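Long-range contacts in myosin IE heavy chain (Dictyostelium discoideum, PDB 1LKX), which binds actin and hydrolyses ATP as an actin-activated, single-headed myosin motor that may move membranes relative to actin: residues F405-K409 against F566-N571; F624-Y630 against K674-R680; E216-T220 against A271-H275. All coordinates share one frame; numbering follows the deposited sequence.

Contact 1: residues F405-K409 against F566-N571; sequences FCNEK and FRNAMN
F566 opens the contact by pointing the leading edge of its ring at F405 and C406. Its CG lies anti to the backbone N (chi1 -178°), and this carries the ring across to the other helix, where CZ comes to 3.8 Å from C406 CB. C406 CB lies at the rim of that ring, near its plane. The F405 ring runs past F566 in the opposite sense, with F405 CD2 4.1 Å from F566 CE2; F566 CE2 lies at the edge of the F405 ring, near its plane. R567 adds little: its CA is 4.4 Å from F405 CE2, and its side chain leans on I456 and S457. M570 fills the middle. Its CG sits over one face of the F566 ring, 3.7 Å above the plane, while the same CG approaches F405 CE2 at 4.2 Å. Bends at chi2 and chi3 turn the thioether toward C406, leaving M570 CE 3.6 Å from C406 CB; the still shorter distance to C406 SG is doubtful at this resolution. N571 ends the row with the polar link, K409 NZ donating to N571 OD1 at 2.9 Å. The ammonium stands nearly in line with the amide carbonyl (C=O...N 166°). K409 NZ also lies near K450 NZ, a like charge that the N571 oxygen would partly offset. The axes of the short segments pass 10.8 Å apart and are nearly aligned, at -23°. This is buried helix-helix packing in the myosin motor domain: helix 398-430, which follows switch II and matches the relay helix, lies beside helix 562-577 of the actin-binding region.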
ATOM      1  N   PHE A 405       3.445   2.308  10.689  1.00 40.44           N
ATOM      2  CA  PHE A 405       3.481   1.011  11.360  1.00 40.09           C
ATOM      3  C   PHE A 405       3.426  -0.088  10.308  1.00 40.82           C
ATOM      4  O   PHE A 405       4.129  -1.094  10.400  1.00 41.47           O
ATOM      5  CB  PHE A 405       2.293   0.844  12.297  1.00 39.11           C
ATOM      6  CG  PHE A 405       2.035  -0.585  12.684  1.00 37.76           C
ATOM      7  CD1 PHE A 405       3.020  -1.335  13.327  1.00 37.04           C
ATOM      8  CD2 PHE A 405       0.819  -1.188  12.387  1.00 37.62           C
ATOM      9  CE1 PHE A 405       2.799  -2.668  13.667  1.00 36.93           C
ATOM     10  CE2 PHE A 405       0.581  -2.522  12.719  1.00 37.44           C
ATOM     11  CZ  PHE A 405       1.574  -3.265  13.362  1.00 37.35           C
ATOM     12  N   CYS A 406       2.574   0.109   9.313  1.00 41.54           N
ATOM     13  CA  CYS A 406       2.435  -0.851   8.233  1.00 42.91           C
ATOM     14  C   CYS A 406       3.743  -1.001   7.457  1.00 42.77           C
ATOM     15  O   CYS A 406       4.078  -2.106   7.021  1.00 42.43           O
ATOM     16  CB  CYS A 406       1.322  -0.412   7.283  1.00 44.67           C
ATOM     17  SG  CYS A 406       1.284  -1.294   5.698  1.00 49.43           S
ATOM     18  N   ASN A 407       4.482   0.100   7.275  1.00 42.22           N
ATOM     19  CA  ASN A 407       5.755   0.032   6.551  1.00 41.39           C
ATOM     20  C   ASN A 407       6.810  -0.634   7.401  1.00 40.95           C
ATOM     21  O   ASN A 407       7.759  -1.218   6.877  1.00 40.75           O
ATOM     22  CB  ASN A 407       6.247   1.415   6.129  1.00 40.84           C
ATOM     23  CG  ASN A 407       5.495   1.952   4.928  1.00 42.71           C
ATOM     24  OD1 ASN A 407       6.091   2.448   3.972  1.00 41.97           O
ATOM     25  ND2 ASN A 407       4.172   1.854   4.972  1.00 44.53           N
ATOM     26  N   GLU A 408       6.633  -0.540   8.718  1.00 40.90           N
ATOM     27  CA  GLU A 408       7.542  -1.153   9.682  1.00 39.23           C
ATOM     28  C   GLU A 408       7.405  -2.652   9.531  1.00 38.87           C
ATOM     29  O   GLU A 408       8.397  -3.360   9.439  1.00 37.80           O
ATOM     30  CB  GLU A 408       7.160  -0.769  11.103  1.00 39.60           C
ATOM     31  CG  GLU A 408       7.561   0.614  11.530  1.00 44.06           C
ATOM     32  CD  GLU A 408       9.049   0.720  11.808  1.00 48.45           C
ATOM     33  OE1 GLU A 408       9.497   1.782  12.305  1.00 49.94           O
ATOM     34  OE2 GLU A 408       9.773  -0.260  11.525  1.00 50.42           O
ATOM     35  N   LYS A 409       6.163  -3.133   9.506  1.00 38.80           N
ATOM     36  CA  LYS A 409       5.904  -4.562   9.360  1.00 39.92           C
ATOM     37  C   LYS A 409       6.497  -5.090   8.059  1.00 40.46           C
ATOM     38  O   LYS A 409       7.144  -6.137   8.030  1.00 41.00           O
ATOM     39  CB  LYS A 409       4.408  -4.838   9.361  1.00 39.53           C
ATOM     40  CG  LYS A 409       3.708  -4.337  10.579  1.00 43.38           C
ATOM     41  CD  LYS A 409       3.991  -5.210  11.790  1.00 45.73           C
ATOM     42  CE  LYS A 409       3.377  -6.592  11.643  1.00 45.52           C
ATOM     43  NZ  LYS A 409       3.299  -7.229  12.989  1.00 46.61           N
ATOM     44  N   PHE A 566      -6.632  -3.050  12.464  1.00 50.33           N
ATOM     45  CA  PHE A 566      -5.637  -2.883  11.416  1.00 48.38           C
ATOM     46  C   PHE A 566      -4.462  -3.775  11.779  1.00 48.20           C
ATOM     47  O   PHE A 566      -3.777  -4.314  10.905  1.00 47.83           O
ATOM     48  CB  PHE A 566      -5.189  -1.422  11.333  1.00 47.83           C
ATOM     49  CG  PHE A 566      -4.196  -1.151  10.241  1.00 47.49           C
ATOM     50  CD1 PHE A 566      -4.506  -1.418   8.922  1.00 47.20           C
ATOM     51  CD2 PHE A 566      -2.941  -0.634  10.535  1.00 48.77           C
ATOM     52  CE1 PHE A 566      -3.582  -1.177   7.913  1.00 49.76           C
ATOM     53  CE2 PHE A 566      -2.008  -0.388   9.534  1.00 48.62           C
ATOM     54  CZ  PHE A 566      -2.325  -0.659   8.222  1.00 49.52           C
ATOM     55  N   ARG A 567      -4.238  -3.940  13.079  1.00 48.22           N
ATOM     56  CA  ARG A 567      -3.152  -4.787  13.549  1.00 48.48           C
ATOM     57  C   ARG A 567      -3.383  -6.213  13.071  1.00 48.74           C
ATOM     58  O   ARG A 567      -2.429  -6.918  12.760  1.00 49.03           O
ATOM     59  CB  ARG A 567      -3.046  -4.736  15.083  1.00 48.39           C
ATOM     60  CG  ARG A 567      -2.837  -6.088  15.745  1.00 49.38           C
ATOM     61  CD  ARG A 567      -1.781  -6.092  16.844  1.00 49.58           C
ATOM     62  NE  ARG A 567      -2.045  -5.175  17.953  1.00 50.89           N
ATOM     63  CZ  ARG A 567      -3.175  -5.116  18.654  1.00 50.89           C
ATOM     64  NH1 ARG A 567      -4.193  -5.925  18.371  1.00 50.08           N
ATOM     65  NH2 ARG A 567      -3.272  -4.246  19.657  1.00 50.71           N
ATOM     66  N   ASN A 568      -4.645  -6.634  13.001  1.00 49.51           N
ATOM     67  CA  ASN A 568      -4.972  -7.989  12.553  1.00 50.31           C
ATOM     68  C   ASN A 568      -4.768  -8.120  11.073  1.00 50.27           C
ATOM     69  O   ASN A 568      -4.183  -9.088  10.591  1.00 50.02           O
ATOM     70  CB  ASN A 568      -6.421  -8.338  12.839  1.00 52.43           C
ATOM     71  CG  ASN A 568      -6.754  -8.271  14.301  1.00 54.73           C
ATOM     72  OD1 ASN A 568      -5.963  -8.691  15.157  1.00 54.93           O
ATOM     73  ND2 ASN A 568      -7.943  -7.754  14.607  1.00 55.31           N
ATOM     74  N   ALA A 569      -5.291  -7.134  10.356  1.00 50.95           N
ATOM     75  CA  ALA A 569      -5.195  -7.086   8.912  1.00 50.29           C
ATOM     76  C   ALA A 569      -3.753  -7.252   8.499  1.00 50.29           C
ATOM     77  O   ALA A 569      -3.464  -7.998   7.564  1.00 50.68           O
ATOM     78  CB  ALA A 569      -5.728  -5.765   8.406  1.00 49.99           C
ATOM     79  N   MET A 570      -2.853  -6.570   9.211  1.00 49.61           N
ATOM     80  CA  MET A 570      -1.428  -6.631   8.906  1.00 50.15           C
ATOM     81  C   MET A 570      -0.780  -7.968   9.220  1.00 48.70           C
ATOM     82  O   MET A 570       0.031  -8.462   8.447  1.00 48.15           O
ATOM     83  CB  MET A 570      -0.677  -5.507   9.625  1.00 52.72           C
ATOM     84  CG  MET A 570      -1.060  -4.094   9.146  1.00 54.96           C
ATOM     85  SD  MET A 570      -1.004  -3.898   7.330  1.00 59.23           S
ATOM     86  CE  MET A 570       0.760  -3.991   7.050  1.00 55.52           C
ATOM     87  N   ASN A 571      -1.134  -8.560  10.347  1.00 49.07           N
ATOM     88  CA  ASN A 571      -0.571  -9.854  10.710  1.00 49.48           C
ATOM     89  C   ASN A 571      -1.121 -10.941   9.794  1.00 48.33           C
ATOM     90  O   ASN A 571      -0.449 -11.937   9.520  1.00 47.94           O
ATOM     91  CB  ASN A 571      -0.894 -10.189  12.163  1.00 51.46           C
ATOM     92  CG  ASN A 571      -0.296  -9.193  13.129  1.00 53.21           C
ATOM     93  OD1 ASN A 571       0.836  -8.740  12.945  1.00 53.92           O
ATOM     94  ND2 ASN A 571      -1.045  -8.856  14.177  1.00 55.04           N
TER

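Contact 2: residues F624-Y630 against K674-R680; sequences FAGRIEY and KTKVFIR
F624 sets its ring against F678 and R680, with CG anti to the carbonyl carbon (chi1 -54°). Followed outward, its CB lies 3.8 Å from R680 CA. CG is 3.8 Å from F678 CB, a CH-pi contact over one face of the F624 ring. On one branch CD1 faces F678 CD2 at 4.1 Å, in an offset edge-to-face pair with the F678 edge toward the F624 face, planes at 73°. On the other, CD2 has R680 N in the ring plane and lies over the centre of the R680 guanidinium, 51° from the ring plane; CE2 and CZ continue toward R680 NH2. F678 receives R627 CB over a face, while the R627 guanidinium bonds F624 O and pairs with E425. K676 N stands over one face of the Y630 ring, toward its rim; the Y630 OH bonds G673 O and K653 NZ. With an alanine here, those two would probably lose their hydroxyl partner and a gap open beside K676. Backbone bonds run I679 N to G626 O (3.0 Å), V677 N to I628 O (2.8 Å) and, less straight, A625 N to R680 O and Y630 N to T675 O. A625 and G626 both face I679, a classic beta bulge in what is probably the converter.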
ATOM      1  N   PHE A 624      25.939 -17.820  -1.418  1.00 76.23           N
ATOM      2  CA  PHE A 624      25.875 -18.588  -2.659  1.00 76.99           C
ATOM      3  C   PHE A 624      24.602 -18.323  -3.460  1.00 77.42           C
ATOM      4  O   PHE A 624      23.550 -18.043  -2.894  1.00 77.73           O
ATOM      5  CB  PHE A 624      25.970 -20.087  -2.359  1.00 76.91           C
ATOM      6  CG  PHE A 624      27.167 -20.466  -1.534  1.00 76.88           C
ATOM      7  CD1 PHE A 624      27.187 -20.232  -0.163  1.00 77.05           C
ATOM      8  CD2 PHE A 624      28.277 -21.059  -2.128  1.00 76.87           C
ATOM      9  CE1 PHE A 624      28.303 -20.585   0.607  1.00 77.00           C
ATOM     10  CE2 PHE A 624      29.396 -21.414  -1.367  1.00 76.93           C
ATOM     11  CZ  PHE A 624      29.408 -21.178   0.002  1.00 76.50           C
ATOM     12  N   ALA A 625      24.706 -18.425  -4.781  1.00 78.60           N
ATOM     13  CA  ALA A 625      23.570 -18.198  -5.668  1.00 79.26           C
ATOM     14  C   ALA A 625      22.377 -19.001  -5.203  1.00 80.16           C
ATOM     15  O   ALA A 625      21.497 -18.473  -4.536  1.00 80.95           O
ATOM     16  CB  ALA A 625      23.927 -18.585  -7.089  1.00 78.96           C
ATOM     17  N   GLY A 626      22.351 -20.282  -5.555  1.00 81.46           N
ATOM     18  CA  GLY A 626      21.245 -21.132  -5.154  1.00 83.44           C
ATOM     19  C   GLY A 626      21.646 -22.233  -4.186  1.00 84.85           C
ATOM     20  O   GLY A 626      22.777 -22.725  -4.229  1.00 85.13           O
ATOM     21  N   ARG A 627      20.716 -22.613  -3.309  1.00 86.08           N
ATOM     22  CA  ARG A 627      20.938 -23.669  -2.320  1.00 86.61           C
ATOM     23  C   ARG A 627      19.918 -24.773  -2.541  1.00 87.09           C
ATOM     24  O   ARG A 627      19.033 -24.991  -1.716  1.00 86.44           O
ATOM     25  CB  ARG A 627      20.806 -23.126  -0.889  1.00 86.73           C
ATOM     26  CG  ARG A 627      19.438 -22.548  -0.520  1.00 87.13           C
ATOM     27  CD  ARG A 627      19.120 -21.297  -1.326  1.00 87.26           C
ATOM     28  NE  ARG A 627      20.237 -20.355  -1.327  1.00 86.98           N
ATOM     29  CZ  ARG A 627      20.738 -19.787  -0.236  1.00 86.96           C
ATOM     30  NH1 ARG A 627      20.218 -20.064   0.953  1.00 87.26           N
ATOM     31  NH2 ARG A 627      21.762 -18.948  -0.330  1.00 86.56           N
ATOM     32  N   ILE A 628      20.050 -25.465  -3.669  1.00 88.59           N
ATOM     33  CA  ILE A 628      19.132 -26.539  -4.022  1.00 90.44           C
ATOM     34  C   ILE A 628      19.243 -27.704  -3.044  1.00 91.78           C
ATOM     35  O   ILE A 628      20.325 -28.240  -2.808  1.00 91.40           O
ATOM     36  CB  ILE A 628      19.385 -27.049  -5.469  1.00 90.08           C
ATOM     37  CG1 ILE A 628      19.465 -25.856  -6.434  1.00 90.07           C
ATOM     38  CG2 ILE A 628      18.260 -27.996  -5.890  1.00 88.97           C
ATOM     39  CD1 ILE A 628      19.780 -26.214  -7.882  1.00 88.91           C
ATOM     40  N   GLU A 629      18.102 -28.072  -2.471  1.00 93.74           N
ATOM     41  CA  GLU A 629      18.005 -29.164  -1.510  1.00 95.28           C
ATOM     42  C   GLU A 629      18.662 -30.400  -2.117  1.00 96.85           C
ATOM     43  O   GLU A 629      18.875 -30.455  -3.329  1.00 97.44           O
ATOM     44  CB  GLU A 629      16.527 -29.429  -1.215  1.00 94.99           C
ATOM     45  CG  GLU A 629      15.717 -28.149  -0.984  1.00 93.81           C
ATOM     46  CD  GLU A 629      14.255 -28.298  -1.365  1.00 93.22           C
ATOM     47  OE1 GLU A 629      13.998 -28.689  -2.520  1.00 92.53           O
ATOM     48  OE2 GLU A 629      13.367 -28.022  -0.525  1.00 92.73           O
ATOM     49  N   TYR A 630      18.977 -31.392  -1.287  1.00 98.42           N
ATOM     50  CA  TYR A 630      19.624 -32.614  -1.768  1.00 99.52           C
ATOM     51  C   TYR A 630      18.772 -33.535  -2.637  1.00100.54           C
ATOM     52  O   TYR A 630      18.989 -33.636  -3.849  1.00100.16           O
ATOM     53  CB  TYR A 630      20.174 -33.413  -0.586  1.00 98.59           C
ATOM     54  CG  TYR A 630      21.614 -33.098  -0.259  1.00 97.92           C
ATOM     55  CD1 TYR A 630      22.110 -33.296   1.026  1.00 97.54           C
ATOM     56  CD2 TYR A 630      22.483 -32.596  -1.231  1.00 96.66           C
ATOM     57  CE1 TYR A 630      23.424 -32.998   1.345  1.00 96.97           C
ATOM     58  CE2 TYR A 630      23.804 -32.298  -0.920  1.00 96.51           C
ATOM     59  CZ  TYR A 630      24.264 -32.498   0.371  1.00 96.88           C
ATOM     60  OH  TYR A 630      25.558 -32.181   0.708  1.00 97.01           O
ATOM     61  N   LYS A 674      24.424 -30.211   4.903  1.00 94.74           N
ATOM     62  CA  LYS A 674      23.861 -31.370   5.586  1.00 93.97           C
ATOM     63  C   LYS A 674      22.652 -31.954   4.845  1.00 93.98           C
ATOM     64  O   LYS A 674      22.356 -33.145   4.967  1.00 94.06           O
ATOM     65  CB  LYS A 674      23.465 -30.991   7.018  1.00 93.11           C
ATOM     66  CG  LYS A 674      24.642 -30.540   7.871  1.00 91.66           C
ATOM     67  CD  LYS A 674      24.293 -30.430   9.357  1.00 90.67           C
ATOM     68  CE  LYS A 674      23.459 -29.200   9.658  1.00 89.27           C
ATOM     69  NZ  LYS A 674      23.338 -28.959  11.121  1.00 89.01           N
ATOM     70  N   THR A 675      21.961 -31.119   4.071  1.00 93.84           N
ATOM     71  CA  THR A 675      20.791 -31.571   3.326  1.00 93.69           C
ATOM     72  C   THR A 675      20.567 -30.821   2.013  1.00 93.08           C
ATOM     73  O   THR A 675      19.698 -31.191   1.219  1.00 93.07           O
ATOM     74  CB  THR A 675      19.508 -31.473   4.189  1.00 94.19           C
ATOM     75  OG1 THR A 675      19.548 -30.281   4.988  1.00 94.39           O
ATOM     76  CG2 THR A 675      19.380 -32.697   5.087  1.00 93.55           C
ATOM     77  N   LYS A 676      21.357 -29.776   1.787  1.00 92.17           N
ATOM     78  CA  LYS A 676      21.254 -28.979   0.568  1.00 91.04           C
ATOM     79  C   LYS A 676      22.639 -28.764  -0.045  1.00 90.47           C
ATOM     80  O   LYS A 676      23.658 -28.876   0.643  1.00 90.93           O
ATOM     81  CB  LYS A 676      20.632 -27.613   0.875  1.00 90.86           C
ATOM     82  CG  LYS A 676      19.156 -27.618   1.241  1.00 90.86           C
ATOM     83  CD  LYS A 676      18.725 -26.230   1.722  1.00 90.47           C
ATOM     84  CE  LYS A 676      17.214 -26.114   1.928  1.00 90.32           C
ATOM     85  NZ  LYS A 676      16.457 -25.968   0.649  1.00 89.28           N
ATOM     86  N   VAL A 677      22.665 -28.461  -1.342  1.00 88.83           N
ATOM     87  CA  VAL A 677      23.908 -28.190  -2.064  1.00 86.78           C
ATOM     88  C   VAL A 677      23.936 -26.688  -2.300  1.00 86.10           C
ATOM     89  O   VAL A 677      22.885 -26.055  -2.367  1.00 86.91           O
ATOM     90  CB  VAL A 677      23.939 -28.884  -3.443  1.00 86.13           C
ATOM     91  CG1 VAL A 677      25.203 -28.510  -4.192  1.00 85.58           C
ATOM     92  CG2 VAL A 677      23.861 -30.372  -3.274  1.00 86.04           C
ATOM     93  N   PHE A 678      25.125 -26.113  -2.426  1.00 84.68           N
ATOM     94  CA  PHE A 678      25.230 -24.680  -2.661  1.00 82.70           C
ATOM     95  C   PHE A 678      26.130 -24.386  -3.853  1.00 81.46           C
ATOM     96  O   PHE A 678      27.203 -24.969  -3.979  1.00 81.39           O
ATOM     97  CB  PHE A 678      25.753 -23.991  -1.402  1.00 82.61           C
ATOM     98  CG  PHE A 678      24.822 -24.102  -0.227  1.00 82.65           C
ATOM     99  CD1 PHE A 678      24.522 -25.338   0.328  1.00 82.34           C
ATOM    100  CD2 PHE A 678      24.223 -22.966   0.313  1.00 83.73           C
ATOM    101  CE1 PHE A 678      23.635 -25.443   1.405  1.00 83.46           C
ATOM    102  CE2 PHE A 678      23.333 -23.059   1.393  1.00 83.85           C
ATOM    103  CZ  PHE A 678      23.039 -24.297   1.938  1.00 83.41           C
ATOM    104  N   ILE A 679      25.678 -23.491  -4.728  1.00 80.24           N
ATOM    105  CA  ILE A 679      26.430 -23.117  -5.928  1.00 79.25           C
ATOM    106  C   ILE A 679      26.604 -21.595  -6.007  1.00 79.22           C
ATOM    107  O   ILE A 679      25.738 -20.888  -6.518  1.00 79.18           O
ATOM    108  CB  ILE A 679      25.708 -23.602  -7.206  1.00 78.26           C
ATOM    109  CG1 ILE A 679      25.507 -25.123  -7.169  1.00 76.60           C
ATOM    110  CG2 ILE A 679      26.518 -23.213  -8.432  1.00 78.27           C
ATOM    111  CD1 ILE A 679      24.446 -25.604  -6.217  1.00 74.81           C
ATOM    112  N   ARG A 680      27.739 -21.103  -5.527  1.00 79.13           N
ATOM    113  CA  ARG A 680      28.018 -19.674  -5.487  1.00 80.03           C
ATOM    114  C   ARG A 680      27.498 -18.771  -6.595  1.00 81.45           C
ATOM    115  O   ARG A 680      26.659 -17.913  -6.342  1.00 81.34           O
ATOM    116  CB  ARG A 680      29.514 -19.435  -5.332  1.00 79.89           C
ATOM    117  CG  ARG A 680      29.863 -17.968  -5.169  1.00 80.32           C
ATOM    118  CD  ARG A 680      31.267 -17.760  -4.617  1.00 81.10           C
ATOM    119  NE  ARG A 680      31.447 -18.299  -3.266  1.00 81.10           N
ATOM    120  CZ  ARG A 680      31.808 -19.550  -2.989  1.00 81.03           C
ATOM    121  NH1 ARG A 680      32.033 -20.414  -3.967  1.00 81.00           N
ATOM    122  NH2 ARG A 680      31.963 -19.934  -1.730  1.00 81.27           N
TER

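Contact 3: residues E216-T220 against A271-H275; sequences ELGLT and AAILH
H275 and G218 form the polar part of this contact. The imidazole donates through NE2 to G218 O at 3.0 Å, so NE2 carries the hydrogen in this arrangement. The acceptor lies in the plane of the ring, and the N-H...O angle is 154°. Seen from the carbonyl the geometry is less regular: the donor stands above the peptide plane and not on a lone pair. H275 CG is anti to the carbonyl carbon (chi1 -77°), which swings the ring out from its helix to the end of the neighbouring one, while A304 and A305 touch the same side chain from helix 299-309. L219 CD2 lies 3.7 Å from H275 NE2, beside the donor.

Apolar contacts make up the rest. A271 offers its CB as a small meeting point for two leucines, with L217 CD2 at 3.8 Å and L219 CD1 at 3.6 Å. The L219 branches divide their work: CD1 goes to the alanine, whereas CD2 reaches L274 CD1 at 4.0 Å. L219 and L274 cross at about a right angle, and both also touch L206 and Y226.

Backbone shape explains the approach of the first segment. G218 leaves helical angles with a positive phi of 81°, and two bonds run back into the last turn. The chain leaves the helix there, with L217 and L219 both placed to meet A271. The arrangement is a Schellman motif ending helix 211-217, packed on the side of helix 260-276 within the mainly helical part of the myosin motor domain, away from its nucleotide site.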
ATOM      1  N   GLU A 216     -29.312  17.989 -11.257  1.00 74.89           N
ATOM      2  CA  GLU A 216     -30.165  16.979 -10.643  1.00 73.18           C
ATOM      3  C   GLU A 216     -29.604  16.631  -9.270  1.00 70.28           C
ATOM      4  O   GLU A 216     -30.328  16.177  -8.387  1.00 69.83           O
ATOM      5  CB  GLU A 216     -30.203  15.714 -11.504  1.00 76.09           C
ATOM      6  CG  GLU A 216     -30.805  15.904 -12.897  1.00 80.82           C
ATOM      7  CD  GLU A 216     -30.511  14.725 -13.819  1.00 84.17           C
ATOM      8  OE1 GLU A 216     -30.760  13.570 -13.396  1.00 86.13           O
ATOM      9  OE2 GLU A 216     -30.033  14.953 -14.960  1.00 85.10           O
ATOM     10  N   LEU A 217     -28.304  16.851  -9.103  1.00 67.56           N
ATOM     11  CA  LEU A 217     -27.618  16.560  -7.849  1.00 64.41           C
ATOM     12  C   LEU A 217     -27.552  17.773  -6.941  1.00 63.07           C
ATOM     13  O   LEU A 217     -27.212  17.657  -5.773  1.00 63.06           O
ATOM     14  CB  LEU A 217     -26.199  16.066  -8.130  1.00 62.94           C
ATOM     15  CG  LEU A 217     -26.069  14.664  -8.721  1.00 61.48           C
ATOM     16  CD1 LEU A 217     -24.654  14.462  -9.212  1.00 61.62           C
ATOM     17  CD2 LEU A 217     -26.441  13.621  -7.681  1.00 59.83           C
ATOM     18  N   GLY A 218     -27.876  18.937  -7.482  1.00 62.01           N
ATOM     19  CA  GLY A 218     -27.836  20.148  -6.686  1.00 61.09           C
ATOM     20  C   GLY A 218     -26.417  20.662  -6.583  1.00 61.30           C
ATOM     21  O   GLY A 218     -26.092  21.469  -5.708  1.00 60.79           O
ATOM     22  N   LEU A 219     -25.565  20.195  -7.494  1.00 61.52           N
ATOM     23  CA  LEU A 219     -24.162  20.586  -7.511  1.00 60.78           C
ATOM     24  C   LEU A 219     -23.869  21.652  -8.541  1.00 61.25           C
ATOM     25  O   LEU A 219     -24.609  21.821  -9.508  1.00 61.48           O
ATOM     26  CB  LEU A 219     -23.267  19.372  -7.789  1.00 59.36           C
ATOM     27  CG  LEU A 219     -23.223  18.286  -6.711  1.00 59.33           C
ATOM     28  CD1 LEU A 219     -22.311  17.172  -7.149  1.00 58.66           C
ATOM     29  CD2 LEU A 219     -22.740  18.870  -5.399  1.00 58.99           C
ATOM     30  N   THR A 220     -22.777  22.370  -8.307  1.00 61.89           N
ATOM     31  CA  THR A 220     -22.311  23.418  -9.199  1.00 62.25           C
ATOM     32  C   THR A 220     -20.881  23.058  -9.537  1.00 62.80           C
ATOM     33  O   THR A 220     -20.094  22.761  -8.637  1.00 63.39           O
ATOM     34  CB  THR A 220     -22.322  24.793  -8.514  1.00 61.88           C
ATOM     35  OG1 THR A 220     -21.401  25.668  -9.181  1.00 60.77           O
ATOM     36  CG2 THR A 220     -21.938  24.658  -7.054  1.00 61.16           C
ATOM     37  N   ALA A 271     -22.240  13.425  -4.035  1.00 41.66           N
ATOM     38  CA  ALA A 271     -22.888  14.737  -3.974  1.00 41.56           C
ATOM     39  C   ALA A 271     -23.437  15.026  -2.570  1.00 41.43           C
ATOM     40  O   ALA A 271     -23.422  16.170  -2.101  1.00 40.24           O
ATOM     41  CB  ALA A 271     -24.004  14.807  -4.994  1.00 41.12           C
ATOM     42  N   ALA A 272     -23.914  13.975  -1.909  1.00 40.98           N
ATOM     43  CA  ALA A 272     -24.449  14.090  -0.561  1.00 40.29           C
ATOM     44  C   ALA A 272     -23.335  14.504   0.387  1.00 40.88           C
ATOM     45  O   ALA A 272     -23.513  15.403   1.212  1.00 40.92           O
ATOM     46  CB  ALA A 272     -25.030  12.768  -0.125  1.00 39.46           C
ATOM     47  N   ILE A 273     -22.184  13.843   0.263  1.00 40.98           N
ATOM     48  CA  ILE A 273     -21.037  14.145   1.113  1.00 41.12           C
ATOM     49  C   ILE A 273     -20.632  15.587   0.907  1.00 41.04           C
ATOM     50  O   ILE A 273     -20.276  16.283   1.853  1.00 40.75           O
ATOM     51  CB  ILE A 273     -19.844  13.216   0.794  1.00 40.93           C
ATOM     52  CG1 ILE A 273     -20.211  11.779   1.185  1.00 41.18           C
ATOM     53  CG2 ILE A 273     -18.605  13.674   1.542  1.00 39.20           C
ATOM     54  CD1 ILE A 273     -19.250  10.740   0.683  1.00 40.35           C
ATOM     55  N   LEU A 274     -20.702  16.040  -0.337  1.00 42.36           N
ATOM     56  CA  LEU A 274     -20.353  17.416  -0.648  1.00 43.44           C
ATOM     57  C   LEU A 274     -21.336  18.391  -0.015  1.00 44.84           C
ATOM     58  O   LEU A 274     -20.936  19.440   0.494  1.00 46.00           O
ATOM     59  CB  LEU A 274     -20.318  17.631  -2.155  1.00 42.66           C
ATOM     60  CG  LEU A 274     -19.124  17.052  -2.894  1.00 40.75           C
ATOM     61  CD1 LEU A 274     -19.132  17.553  -4.331  1.00 40.76           C
ATOM     62  CD2 LEU A 274     -17.862  17.479  -2.195  1.00 40.52           C
ATOM     63  N   HIS A 275     -22.622  18.055  -0.049  1.00 45.15           N
ATOM     64  CA  HIS A 275     -23.621  18.920   0.550  1.00 45.35           C
ATOM     65  C   HIS A 275     -23.489  18.884   2.063  1.00 45.77           C
ATOM     66  O   HIS A 275     -23.505  19.924   2.709  1.00 46.94           O
ATOM     67  CB  HIS A 275     -25.020  18.494   0.108  1.00 45.65           C
ATOM     68  CG  HIS A 275     -25.358  18.922  -1.286  1.00 47.03           C
ATOM     69  ND1 HIS A 275     -26.117  18.153  -2.143  1.00 47.32           N
ATOM     70  CD2 HIS A 275     -25.033  20.042  -1.976  1.00 46.78           C
ATOM     71  CE1 HIS A 275     -26.240  18.778  -3.300  1.00 46.92           C
ATOM     72  NE2 HIS A 275     -25.592  19.926  -3.226  1.00 46.03           N
TER

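The three contacts are separate, yet helix 398-430 forms part of contact 1 and flanks contact 2. It contributes residues 405-409 to contact 1, and further along it E425 and E429 reach side chains of contact 2, whose centre lies about 33 Å from that of contact 1. This continuity is consistent with the relay route from nucleotide site to converter in myosins. Contact 1 is near that site: the C406 side chain is about 9 Å from that of K107 and about 10 Å from the bound vanadate. Contact 3 stands apart, its centre about 36 Å from that of contact 1 and about 64 Å from that of contact 2, with contacts 2 and 3 on opposite sides of the chain's centre.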